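Local coordinates for iron binding protein FbpA (Mannheimia haemolytica, PDB 1SI1), which binds ferric iron in the bacterial periplasm, probably handing it on for uptake into the cell as the solute-binding component of a transport system, at residues P17-F22 with E251-E256; D53-V58 with V235-S240; T100-I105 with H225-N230. All blocks are in the same frame, centred on the assembly; numbering follows the deposited sequence.

Contact 1 (P17-F22 with E251-E256); sequences PMLKNF and EYLSGE
The ring of Y252 lies against the helical turn M18-F22 and contributes more buried surface than any other residue here. F22 approaches it over one face: its CD1 comes within 3.5 Å of Y252 CG, and its CB stands over the same ring, 4.2 Å from the centroid, as a CH-pi contact. On the F22 side the touch is made near the plane of its own ring, at the edge. The two rings are oblique, with planes at 58°, and their side chains slide past each other in opposite directions. At the edge of the tyrosine, Y252 CE1 meets M18 O at 3.4 Å, a carbonyl oxygen that already accepts the helical bond from F22 N. The phenol oxygen reaches the helix surface, where Y252 OH lies 3.1 Å from N21 CB. A water then joins this hydroxyl to the N21 amide, accepting from ND2 at 2.9 Å. Both aromatic side chains owe their reach to the first torsion: each CG is anti to its own backbone N, chi1 171° in Y252 and 179° in F22.

Next to Y252 in sequence, L253 packs one helical turn back from F22, its CD2 3.9 Å from M18 CE. These two side chains cross at about a right angle, and bends at chi2 and chi3 fold the M18 chain so that CE lies beside the leucine methyl. L19 touches the same methyl more loosely.

Beyond these pairs, M18 and N21 also touch L261 of helix 259-266, while L19 and F22 rest on V30 of strand 29-34. Helix 16-26 thus packs against Y252 and L253 of helix 243-253, and helix 78-83 touches E251 and S254.

Contact 2 (D53-V58 with V235-S240); sequences DVLLTV and VIAKHS
The carboxylate of D53 is the flat group of this contact, and S240 meets it at the rim: the serine OG donates to D53 OD2 at 2.7 Å, on the anti side and 16° out of the carboxylate plane. With chi1 near 175°, S240 OG is anti to its backbone N and reaches across to the aspartate. The same OD2 also accepts from the backbone N of N242, and OD1 from that of N5, so the buried carboxylate is held by three donors, an arrangement consistent with a charged form.

The peptide carbonyls are used differently. The A237 N-H meets D53 O from above the carbonyl plane, 41° out of it, with A237 N 2.9 Å from D53 O, whereas L55 N lies 2.8 Å from V235 O in an almost straight bond. V235 N returns a bond to L55 O in the carbonyl plane, which makes L55 and V235 a hydrogen-bonded antiparallel pair. V54 and I236 form the adjoining non-hydrogen-bonded pair.

Side chains cover both faces of the sheet. On one, V54 CG2 touches I236 CD1 at 3.9 Å, and both residues touch A246 and I250 of helix 243-253. On the other, L55 and V235 are neighbours, 4.3 Å from CB to CB; L55 CG also touches A237 CB, and L55 packs on I66 of helix 60-67.

A type I turn runs from A237 to S240, closed by S240 N on A237 O at 3.1 Å. Strand 54-58 lies between parallel strand 3-8 and antiparallel strand 228-236, in a mixed sheet with flanking helices, as in the lobes of periplasmic solute-binding proteins.

Contact 3 (T100-I105 with H225-N230); sequences TRARVI and HGTHKN
R101 and N230 exchange backbone N-H...O bonds, both 2.9 Å between N and O, as a hydrogen-bonded antiparallel pair, and the short axes of strands 100-105 and 228-230 run at 142° to each other, with A102 opposite K229 as the next, non-hydrogen-bonded pair. The bonds differ in approach: R101 N stands 39° above the carbonyl plane of N230, while N230 N comes nearly head-on to R101 O. R103 N adds a bond to H228 O.

On the face carrying R101, the arginine and N230 lie side by side and point the same way, with R101 CG 3.8 Å from N230 CB and the guanidinium and amide planes perpendicular. A chi1 of 50° sets R101 CG between its backbone N and carbonyl carbon, and bends at chi2 and chi3 carry the guanidinium onward to a salt bridge with E268. The N230 amide oxygen accepts from I60 N. Further along this face, R103 CB abuts the edge of the H228 ring in its plane, 3.7 Å from H228 CD2; its guanidinium forms a salt bridge with D178 and a hydrogen bond with N143.

This is the iron-binding region. At nearest atoms, the R101 side chain lies about 4 Å from the bound ferric ion and about 3 Å from the side chain of Y198, and that of R103 about 3 Å from that of Y142; both tyrosines are iron ligands. The pairing of strands 96-108 and 228-236 is consistent with the two antiparallel strands that cross between the lobes in this fold, beside the iron site in the cleft.

A102 and K229 lie on the other face. Near them A102 CB packs on T227 CG2 at 3.6 Å, and the extended K229 chain crosses T100, K229 CE 3.2 Å from T100 OG1. A water bridges T100 OG1 and K229 NZ, and that ammonium also reaches S289 OG.

The three contacts follow the chain from the outside inward: contact 1 joins the earliest and latest segments, contact 2 lies between them in sequence, and contact 3 lies within the span of contact 2. Strand 228-236 runs from contact 3, where it pairs with strand 96-108, to contact 2, where it pairs with strand 54-58; the chain then continues into helix 243-253 of contact 1. Between centres, contacts 1 and 2 are about 15 Å apart, and contact 3, beside the iron, is about 24 Å from contact 1 and 25 Å from contact 2. V58 CG1 also packs on R101 CZ at 3.2 Å. Strand 228-236 probably serves as a hinge strand between the lobes.

Contact 1 (P17-F22 with E251-E256)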
loop_
_atom_site.group_PDB
_atom_site.type_symbol
_atom_site.label_atom_id
_atom_site.label_comp_id
_atom_site.label_asym_id
_atom_site.label_seq_id
_atom_site.Cartn_x
_atom_site.Cartn_y
_atom_site.Cartn_z
ATOM N N PRO A 17 -4.018 -13.375 -13.620
ATOM C CA PRO A 17 -2.915 -14.077 -14.293
ATOM C C PRO A 17 -2.147 -15.057 -13.414
ATOM O O PRO A 17 -1.906 -16.188 -13.827
ATOM C CB PRO A 17 -2.034 -12.929 -14.788
ATOM C CG PRO A 17 -3.032 -11.862 -15.069
ATOM C CD PRO A 17 -3.939 -11.919 -13.845
ATOM N N MET A 18 -1.778 -14.664 -12.205
ATOM C CA MET A 18 -1.042 -15.574 -11.326
ATOM C C MET A 18 -1.923 -16.720 -10.844
ATOM O O MET A 18 -1.427 -17.819 -10.621
ATOM C CB MET A 18 -0.448 -14.856 -10.119
ATOM C CG MET A 18 0.320 -13.600 -10.448
ATOM S SD MET A 18 -0.740 -12.175 -10.273
ATOM C CE MET A 18 -1.304 -12.534 -8.493
ATOM N N LEU A 19 -3.212 -16.457 -10.656
ATOM C CA LEU A 19 -4.139 -17.489 -10.207
ATOM C C LEU A 19 -4.348 -18.522 -11.306
ATOM O O LEU A 19 -4.448 -19.723 -11.029
ATOM C CB LEU A 19 -5.460 -16.858 -9.789
ATOM C CG LEU A 19 -5.292 -15.926 -8.580
ATOM C CD1 LEU A 19 -6.579 -15.274 -8.220
ATOM C CD2 LEU A 19 -4.738 -16.664 -7.387
ATOM N N LYS A 20 -4.364 -18.055 -12.548
ATOM C CA LYS A 20 -4.463 -18.944 -13.710
ATOM C C LYS A 20 -3.220 -19.825 -13.799
ATOM O O LYS A 20 -3.321 -21.017 -14.108
ATOM C CB LYS A 20 -4.649 -18.112 -14.978
ATOM C CG LYS A 20 -4.675 -18.918 -16.271
ATOM C CD LYS A 20 -5.373 -18.146 -17.386
ATOM C CE LYS A 20 -5.092 -18.746 -18.763
ATOM N NZ LYS A 20 -4.099 -17.943 -19.535
ATOM N N ASN A 21 -2.054 -19.268 -13.487
ATOM C CA ASN A 21 -0.812 -20.031 -13.507
ATOM C C ASN A 21 -0.798 -21.066 -12.388
ATOM O O ASN A 21 -0.307 -22.172 -12.573
ATOM C CB ASN A 21 0.415 -19.114 -13.392
ATOM C CG ASN A 21 0.652 -18.272 -14.645
ATOM O OD1 ASN A 21 0.221 -18.617 -15.753
ATOM N ND2 ASN A 21 1.360 -17.157 -14.470
ATOM N N PHE A 22 -1.338 -20.711 -11.224
ATOM C CA PHE A 22 -1.439 -21.638 -10.113
ATOM C C PHE A 22 -2.321 -22.812 -10.497
ATOM O O PHE A 22 -1.997 -23.951 -10.169
ATOM C CB PHE A 22 -2.041 -20.933 -8.911
ATOM C CG PHE A 22 -2.215 -21.811 -7.703
ATOM C CD1 PHE A 22 -1.146 -22.122 -6.881
ATOM C CD2 PHE A 22 -3.479 -22.296 -7.371
ATOM C CE1 PHE A 22 -1.328 -22.907 -5.738
ATOM C CE2 PHE A 22 -3.659 -23.075 -6.243
ATOM C CZ PHE A 22 -2.582 -23.380 -5.430
ATOM N N GLU A 251 1.395 -19.494 -0.389
ATOM C CA GLU A 251 2.802 -19.852 -0.514
ATOM C C GLU A 251 3.290 -19.621 -1.946
ATOM O O GLU A 251 4.364 -19.065 -2.182
ATOM C CB GLU A 251 3.002 -21.303 -0.094
ATOM C CG GLU A 251 2.942 -21.467 1.409
ATOM C CD GLU A 251 3.046 -22.907 1.862
ATOM O OE1 GLU A 251 3.381 -23.102 3.041
ATOM O OE2 GLU A 251 2.756 -23.817 1.054
ATOM N N TYR A 252 2.493 -20.055 -2.910
ATOM C CA TYR A 252 2.804 -19.829 -4.315
ATOM C C TYR A 252 2.891 -18.335 -4.646
ATOM O O TYR A 252 3.805 -17.891 -5.334
ATOM C CB TYR A 252 1.756 -20.529 -5.201
ATOM C CG TYR A 252 1.828 -20.210 -6.671
ATOM C CD1 TYR A 252 1.024 -19.226 -7.230
ATOM C CD2 TYR A 252 2.688 -20.913 -7.512
ATOM C CE1 TYR A 252 1.083 -18.933 -8.577
ATOM C CE2 TYR A 252 2.753 -20.631 -8.867
ATOM C CZ TYR A 252 1.948 -19.641 -9.394
ATOM O OH TYR A 252 1.983 -19.335 -10.728
ATOM N N LEU A 253 1.925 -17.566 -4.163
ATOM C CA LEU A 253 1.895 -16.140 -4.448
ATOM C C LEU A 253 3.076 -15.401 -3.834
ATOM O O LEU A 253 3.467 -14.360 -4.340
ATOM C CB LEU A 253 0.581 -15.515 -3.972
ATOM C CG LEU A 253 -0.674 -15.976 -4.722
ATOM C CD1 LEU A 253 -1.901 -15.388 -4.057
ATOM C CD2 LEU A 253 -0.610 -15.615 -6.196
ATOM N N SER A 254 3.629 -15.945 -2.755
ATOM C CA SER A 254 4.791 -15.362 -2.085
ATOM C C SER A 254 6.115 -15.669 -2.778
ATOM O O SER A 254 7.146 -15.088 -2.433
ATOM C CB SER A 254 4.859 -15.826 -0.624
ATOM O OG SER A 254 5.377 -17.147 -0.504
ATOM N N GLY A 255 6.090 -16.596 -3.730
ATOM C CA GLY A 255 7.312 -17.114 -4.323
ATOM C C GLY A 255 7.614 -16.624 -5.722
ATOM O O GLY A 255 6.902 -15.807 -6.296
ATOM N N GLU A 256 8.692 -17.163 -6.278
ATOM C CA GLU A 256 9.277 -16.646 -7.516
ATOM C C GLU A 256 8.450 -16.880 -8.782
ATOM O O GLU A 256 8.683 -16.237 -9.799
ATOM C CB GLU A 256 10.695 -17.209 -7.693
ATOM C CG GLU A 256 10.771 -18.714 -7.897
ATOM C CD GLU A 256 12.108 -19.289 -7.461
ATOM O OE1 GLU A 256 12.205 -19.786 -6.313
ATOM O OE2 GLU A 256 13.061 -19.237 -8.269
HETATM O O HOH W 1 2.275 -16.774 -11.709
#

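Contact 2 (D53-V58 with V235-S240)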
loop_
_atom_site.group_PDB
_atom_site.type_symbol
_atom_site.label_atom_id
_atom_site.label_comp_id
_atom_site.label_asym_id
_atom_site.label_seq_id
_atom_site.Cartn_x
_atom_site.Cartn_y
_atom_site.Cartn_z
ATOM N N ASP A 53 -11.632 -18.818 1.263
ATOM C CA ASP A 53 -10.386 -19.471 1.645
ATOM C C ASP A 53 -9.296 -18.439 1.834
ATOM O O ASP A 53 -8.648 -18.394 2.877
ATOM C CB ASP A 53 -9.945 -20.448 0.564
ATOM C CG ASP A 53 -10.802 -21.671 0.520
ATOM O OD1 ASP A 53 -11.278 -22.025 -0.575
ATOM O OD2 ASP A 53 -11.028 -22.320 1.544
ATOM N N VAL A 54 -9.074 -17.638 0.801
ATOM C CA VAL A 54 -8.043 -16.609 0.838
ATOM C C VAL A 54 -8.729 -15.263 0.700
ATOM O O VAL A 54 -9.511 -15.062 -0.212
ATOM C CB VAL A 54 -7.053 -16.773 -0.301
ATOM C CG1 VAL A 54 -6.041 -15.611 -0.322
ATOM C CG2 VAL A 54 -6.333 -18.115 -0.197
ATOM N N LEU A 55 -8.418 -14.356 1.609
ATOM C CA LEU A 55 -8.886 -12.986 1.586
ATOM C C LEU A 55 -7.724 -12.138 1.130
ATOM O O LEU A 55 -6.680 -12.098 1.773
ATOM C CB LEU A 55 -9.359 -12.575 2.969
ATOM C CG LEU A 55 -10.300 -13.561 3.660
ATOM C CD1 LEU A 55 -10.736 -12.966 4.970
ATOM C CD2 LEU A 55 -11.495 -13.874 2.783
ATOM N N LEU A 56 -7.894 -11.500 -0.008
ATOM C CA LEU A 56 -6.850 -10.719 -0.616
ATOM C C LEU A 56 -7.253 -9.274 -0.596
ATOM O O LEU A 56 -8.314 -8.904 -1.079
ATOM C CB LEU A 56 -6.638 -11.203 -2.045
ATOM C CG LEU A 56 -5.437 -10.631 -2.811
ATOM C CD1 LEU A 56 -4.932 -11.590 -3.874
ATOM C CD2 LEU A 56 -5.764 -9.280 -3.441
ATOM N N THR A 57 -6.431 -8.436 0.011
ATOM C CA THR A 57 -6.768 -7.047 0.092
ATOM C C THR A 57 -5.536 -6.171 0.031
ATOM O O THR A 57 -4.417 -6.647 -0.177
ATOM C CB THR A 57 -7.641 -6.785 1.330
ATOM O OG1 THR A 57 -8.244 -5.488 1.230
ATOM C CG2 THR A 57 -6.828 -6.786 2.618
ATOM N N VAL A 58 -5.779 -4.880 0.130
ATOM C CA VAL A 58 -4.771 -3.884 -0.118
ATOM C C VAL A 58 -4.822 -2.895 1.018
ATOM O O VAL A 58 -5.897 -2.470 1.398
ATOM C CB VAL A 58 -5.048 -3.163 -1.462
ATOM C CG1 VAL A 58 -4.082 -2.030 -1.665
ATOM C CG2 VAL A 58 -4.979 -4.136 -2.639
ATOM N N VAL A 235 -4.866 -13.143 3.794
ATOM C CA VAL A 235 -5.234 -13.747 5.048
ATOM C C VAL A 235 -5.948 -15.026 4.670
ATOM O O VAL A 235 -6.689 -15.067 3.691
ATOM C CB VAL A 235 -6.180 -12.827 5.819
ATOM C CG1 VAL A 235 -6.893 -13.561 6.955
ATOM C CG2 VAL A 235 -5.426 -11.601 6.360
ATOM N N ILE A 236 -5.722 -16.079 5.437
ATOM C CA ILE A 236 -6.505 -17.295 5.279
ATOM C C ILE A 236 -7.733 -17.149 6.159
ATOM O O ILE A 236 -7.614 -16.902 7.342
ATOM C CB ILE A 236 -5.673 -18.521 5.670
ATOM C CG1 ILE A 236 -4.447 -18.650 4.756
ATOM C CG2 ILE A 236 -6.521 -19.781 5.600
ATOM C CD1 ILE A 236 -4.736 -18.605 3.287
ATOM N N ALA A 237 -8.914 -17.276 5.570
ATOM C CA ALA A 237 -10.161 -17.074 6.289
ATOM C C ALA A 237 -10.336 -18.060 7.436
ATOM O O ALA A 237 -9.958 -19.232 7.329
ATOM C CB ALA A 237 -11.324 -17.174 5.340
ATOM N N LYS A 238 -10.955 -17.580 8.510
ATOM C CA LYS A 238 -11.208 -18.383 9.701
ATOM C C LYS A 238 -11.848 -19.727 9.382
ATOM O O LYS A 238 -11.426 -20.748 9.914
ATOM C CB LYS A 238 -12.099 -17.617 10.680
ATOM C CG LYS A 238 -12.249 -18.324 12.033
ATOM C CD LYS A 238 -12.956 -17.463 13.064
ATOM C CE LYS A 238 -13.308 -18.283 14.304
ATOM N NZ LYS A 238 -13.777 -17.447 15.447
ATOM N N HIS A 239 -12.850 -19.724 8.513
ATOM C CA HIS A 239 -13.618 -20.940 8.223
ATOM C C HIS A 239 -13.295 -21.555 6.873
ATOM O O HIS A 239 -14.088 -22.311 6.323
ATOM C CB HIS A 239 -15.107 -20.636 8.349
ATOM C CG HIS A 239 -15.492 -20.203 9.723
ATOM N ND1 HIS A 239 -15.484 -21.066 10.797
ATOM C CD2 HIS A 239 -15.853 -18.994 10.210
ATOM C CE1 HIS A 239 -15.846 -20.410 11.885
ATOM N NE2 HIS A 239 -16.071 -19.150 11.559
ATOM N N SER A 240 -12.106 -21.252 6.362
ATOM C CA SER A 240 -11.626 -21.796 5.093
ATOM C C SER A 240 -11.983 -23.276 4.910
ATOM O O SER A 240 -11.473 -24.127 5.634
ATOM C CB SER A 240 -10.101 -21.630 4.993
ATOM O OG SER A 240 -9.589 -22.259 3.818
#

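Contact 3 (T100-I105 with H225-N230)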
loop_
_atom_site.group_PDB
_atom_site.type_symbol
_atom_site.label_atom_id
_atom_site.label_comp_id
_atom_site.label_asym_id
_atom_site.label_seq_id
_atom_site.Cartn_x
_atom_site.Cartn_y
_atom_site.Cartn_z
ATOM N N THR A 100 4.449 -4.507 -2.101
ATOM C CA THR A 100 4.477 -3.225 -1.425
ATOM C C THR A 100 4.263 -2.071 -2.376
ATOM O O THR A 100 4.527 -2.152 -3.581
ATOM C CB THR A 100 5.780 -3.004 -0.639
ATOM O OG1 THR A 100 6.911 -3.029 -1.521
ATOM C CG2 THR A 100 6.025 -4.128 0.338
ATOM N N ARG A 101 3.783 -0.981 -1.800
ATOM C CA ARG A 101 3.599 0.263 -2.498
ATOM C C ARG A 101 4.361 1.311 -1.702
ATOM O O ARG A 101 4.279 1.346 -0.494
ATOM C CB ARG A 101 2.125 0.633 -2.621
ATOM C CG ARG A 101 1.317 0.576 -1.337
ATOM C CD ARG A 101 0.390 -0.638 -1.181
ATOM N NE ARG A 101 -0.387 -0.881 -2.382
ATOM C CZ ARG A 101 -1.550 -0.285 -2.707
ATOM N NH1 ARG A 101 -2.127 -0.599 -3.853
ATOM N NH2 ARG A 101 -2.142 0.609 -1.931
ATOM N N ALA A 102 5.088 2.158 -2.402
ATOM C CA ALA A 102 5.845 3.240 -1.784
ATOM C C ALA A 102 5.011 4.508 -1.762
ATOM O O ALA A 102 4.379 4.840 -2.756
ATOM C CB ALA A 102 7.112 3.467 -2.573
ATOM N N ARG A 103 4.997 5.220 -0.635
ATOM C CA ARG A 103 4.371 6.523 -0.583
ATOM C C ARG A 103 5.454 7.551 -0.837
ATOM O O ARG A 103 6.374 7.733 -0.048
ATOM C CB ARG A 103 3.659 6.751 0.749
ATOM C CG ARG A 103 2.679 7.914 0.735
ATOM C CD ARG A 103 1.406 7.647 1.509
ATOM N NE ARG A 103 0.400 8.682 1.316
ATOM C CZ ARG A 103 -0.338 8.815 0.221
ATOM N NH1 ARG A 103 -1.243 9.782 0.129
ATOM N NH2 ARG A 103 -0.190 7.961 -0.779
ATOM N N VAL A 104 5.376 8.162 -2.000
ATOM C CA VAL A 104 6.447 8.977 -2.528
ATOM C C VAL A 104 6.024 10.440 -2.547
ATOM O O VAL A 104 4.900 10.789 -2.196
ATOM C CB VAL A 104 6.847 8.505 -3.962
ATOM C CG1 VAL A 104 7.327 7.062 -3.946
ATOM C CG2 VAL A 104 5.691 8.657 -4.935
ATOM N N ILE A 105 6.961 11.293 -2.934
ATOM C CA ILE A 105 6.699 12.710 -3.120
ATOM C C ILE A 105 6.840 13.003 -4.599
ATOM O O ILE A 105 7.890 12.760 -5.197
ATOM C CB ILE A 105 7.683 13.538 -2.307
ATOM C CG1 ILE A 105 7.527 13.213 -0.822
ATOM C CG2 ILE A 105 7.481 15.022 -2.586
ATOM C CD1 ILE A 105 8.604 13.804 0.082
ATOM N N HIS A 225 14.827 7.280 7.654
ATOM C CA HIS A 225 14.012 6.080 7.598
ATOM C C HIS A 225 13.508 5.781 6.203
ATOM O O HIS A 225 12.664 4.911 6.020
ATOM C CB HIS A 225 12.857 6.201 8.586
ATOM C CG HIS A 225 13.314 6.390 9.999
ATOM N ND1 HIS A 225 13.925 5.388 10.722
ATOM C CD2 HIS A 225 13.295 7.477 10.800
ATOM C CE1 HIS A 225 14.239 5.848 11.920
ATOM N NE2 HIS A 225 13.869 7.113 11.992
ATOM N N GLY A 226 14.056 6.480 5.218
ATOM C CA GLY A 226 13.809 6.173 3.829
ATOM C C GLY A 226 12.365 6.338 3.418
ATOM O O GLY A 226 11.663 7.224 3.881
ATOM N N THR A 227 11.950 5.484 2.491
ATOM C CA THR A 227 10.640 5.563 1.896
ATOM C C THR A 227 9.662 4.638 2.595
ATOM O O THR A 227 9.938 3.472 2.818
ATOM C CB THR A 227 10.765 5.203 0.411
ATOM O OG1 THR A 227 11.418 6.280 -0.284
ATOM C CG2 THR A 227 9.405 5.086 -0.264
ATOM N N HIS A 228 8.516 5.196 2.953
ATOM C CA HIS A 228 7.422 4.465 3.575
ATOM C C HIS A 228 6.832 3.466 2.583
ATOM O O HIS A 228 6.554 3.823 1.428
ATOM C CB HIS A 228 6.352 5.469 4.053
ATOM C CG HIS A 228 5.057 4.843 4.463
ATOM N ND1 HIS A 228 4.929 4.051 5.575
ATOM C CD2 HIS A 228 3.824 4.916 3.911
ATOM C CE1 HIS A 228 3.681 3.624 5.670
ATOM N NE2 HIS A 228 2.991 4.130 4.668
ATOM N N LYS A 229 6.663 2.231 3.045
ATOM C CA LYS A 229 5.961 1.218 2.278
ATOM C C LYS A 229 4.720 0.744 3.002
ATOM O O LYS A 229 4.707 0.547 4.226
ATOM C CB LYS A 229 6.859 0.025 1.980
ATOM C CG LYS A 229 7.829 0.253 0.815
ATOM C CD LYS A 229 8.607 -1.014 0.459
ATOM C CE LYS A 229 9.212 -0.940 -0.935
ATOM N NZ LYS A 229 10.271 -1.968 -1.076
ATOM N N ASN A 230 3.665 0.561 2.220
ATOM C CA ASN A 230 2.461 -0.117 2.660
ATOM C C ASN A 230 2.372 -1.391 1.829
ATOM O O ASN A 230 3.212 -1.605 0.956
ATOM C CB ASN A 230 1.246 0.786 2.465
ATOM C CG ASN A 230 0.149 0.519 3.456
ATOM O OD1 ASN A 230 -0.169 -0.623 3.751
ATOM N ND2 ASN A 230 -0.454 1.580 3.961
HETATM O O HOH W 2 8.977 -4.752 -1.284
#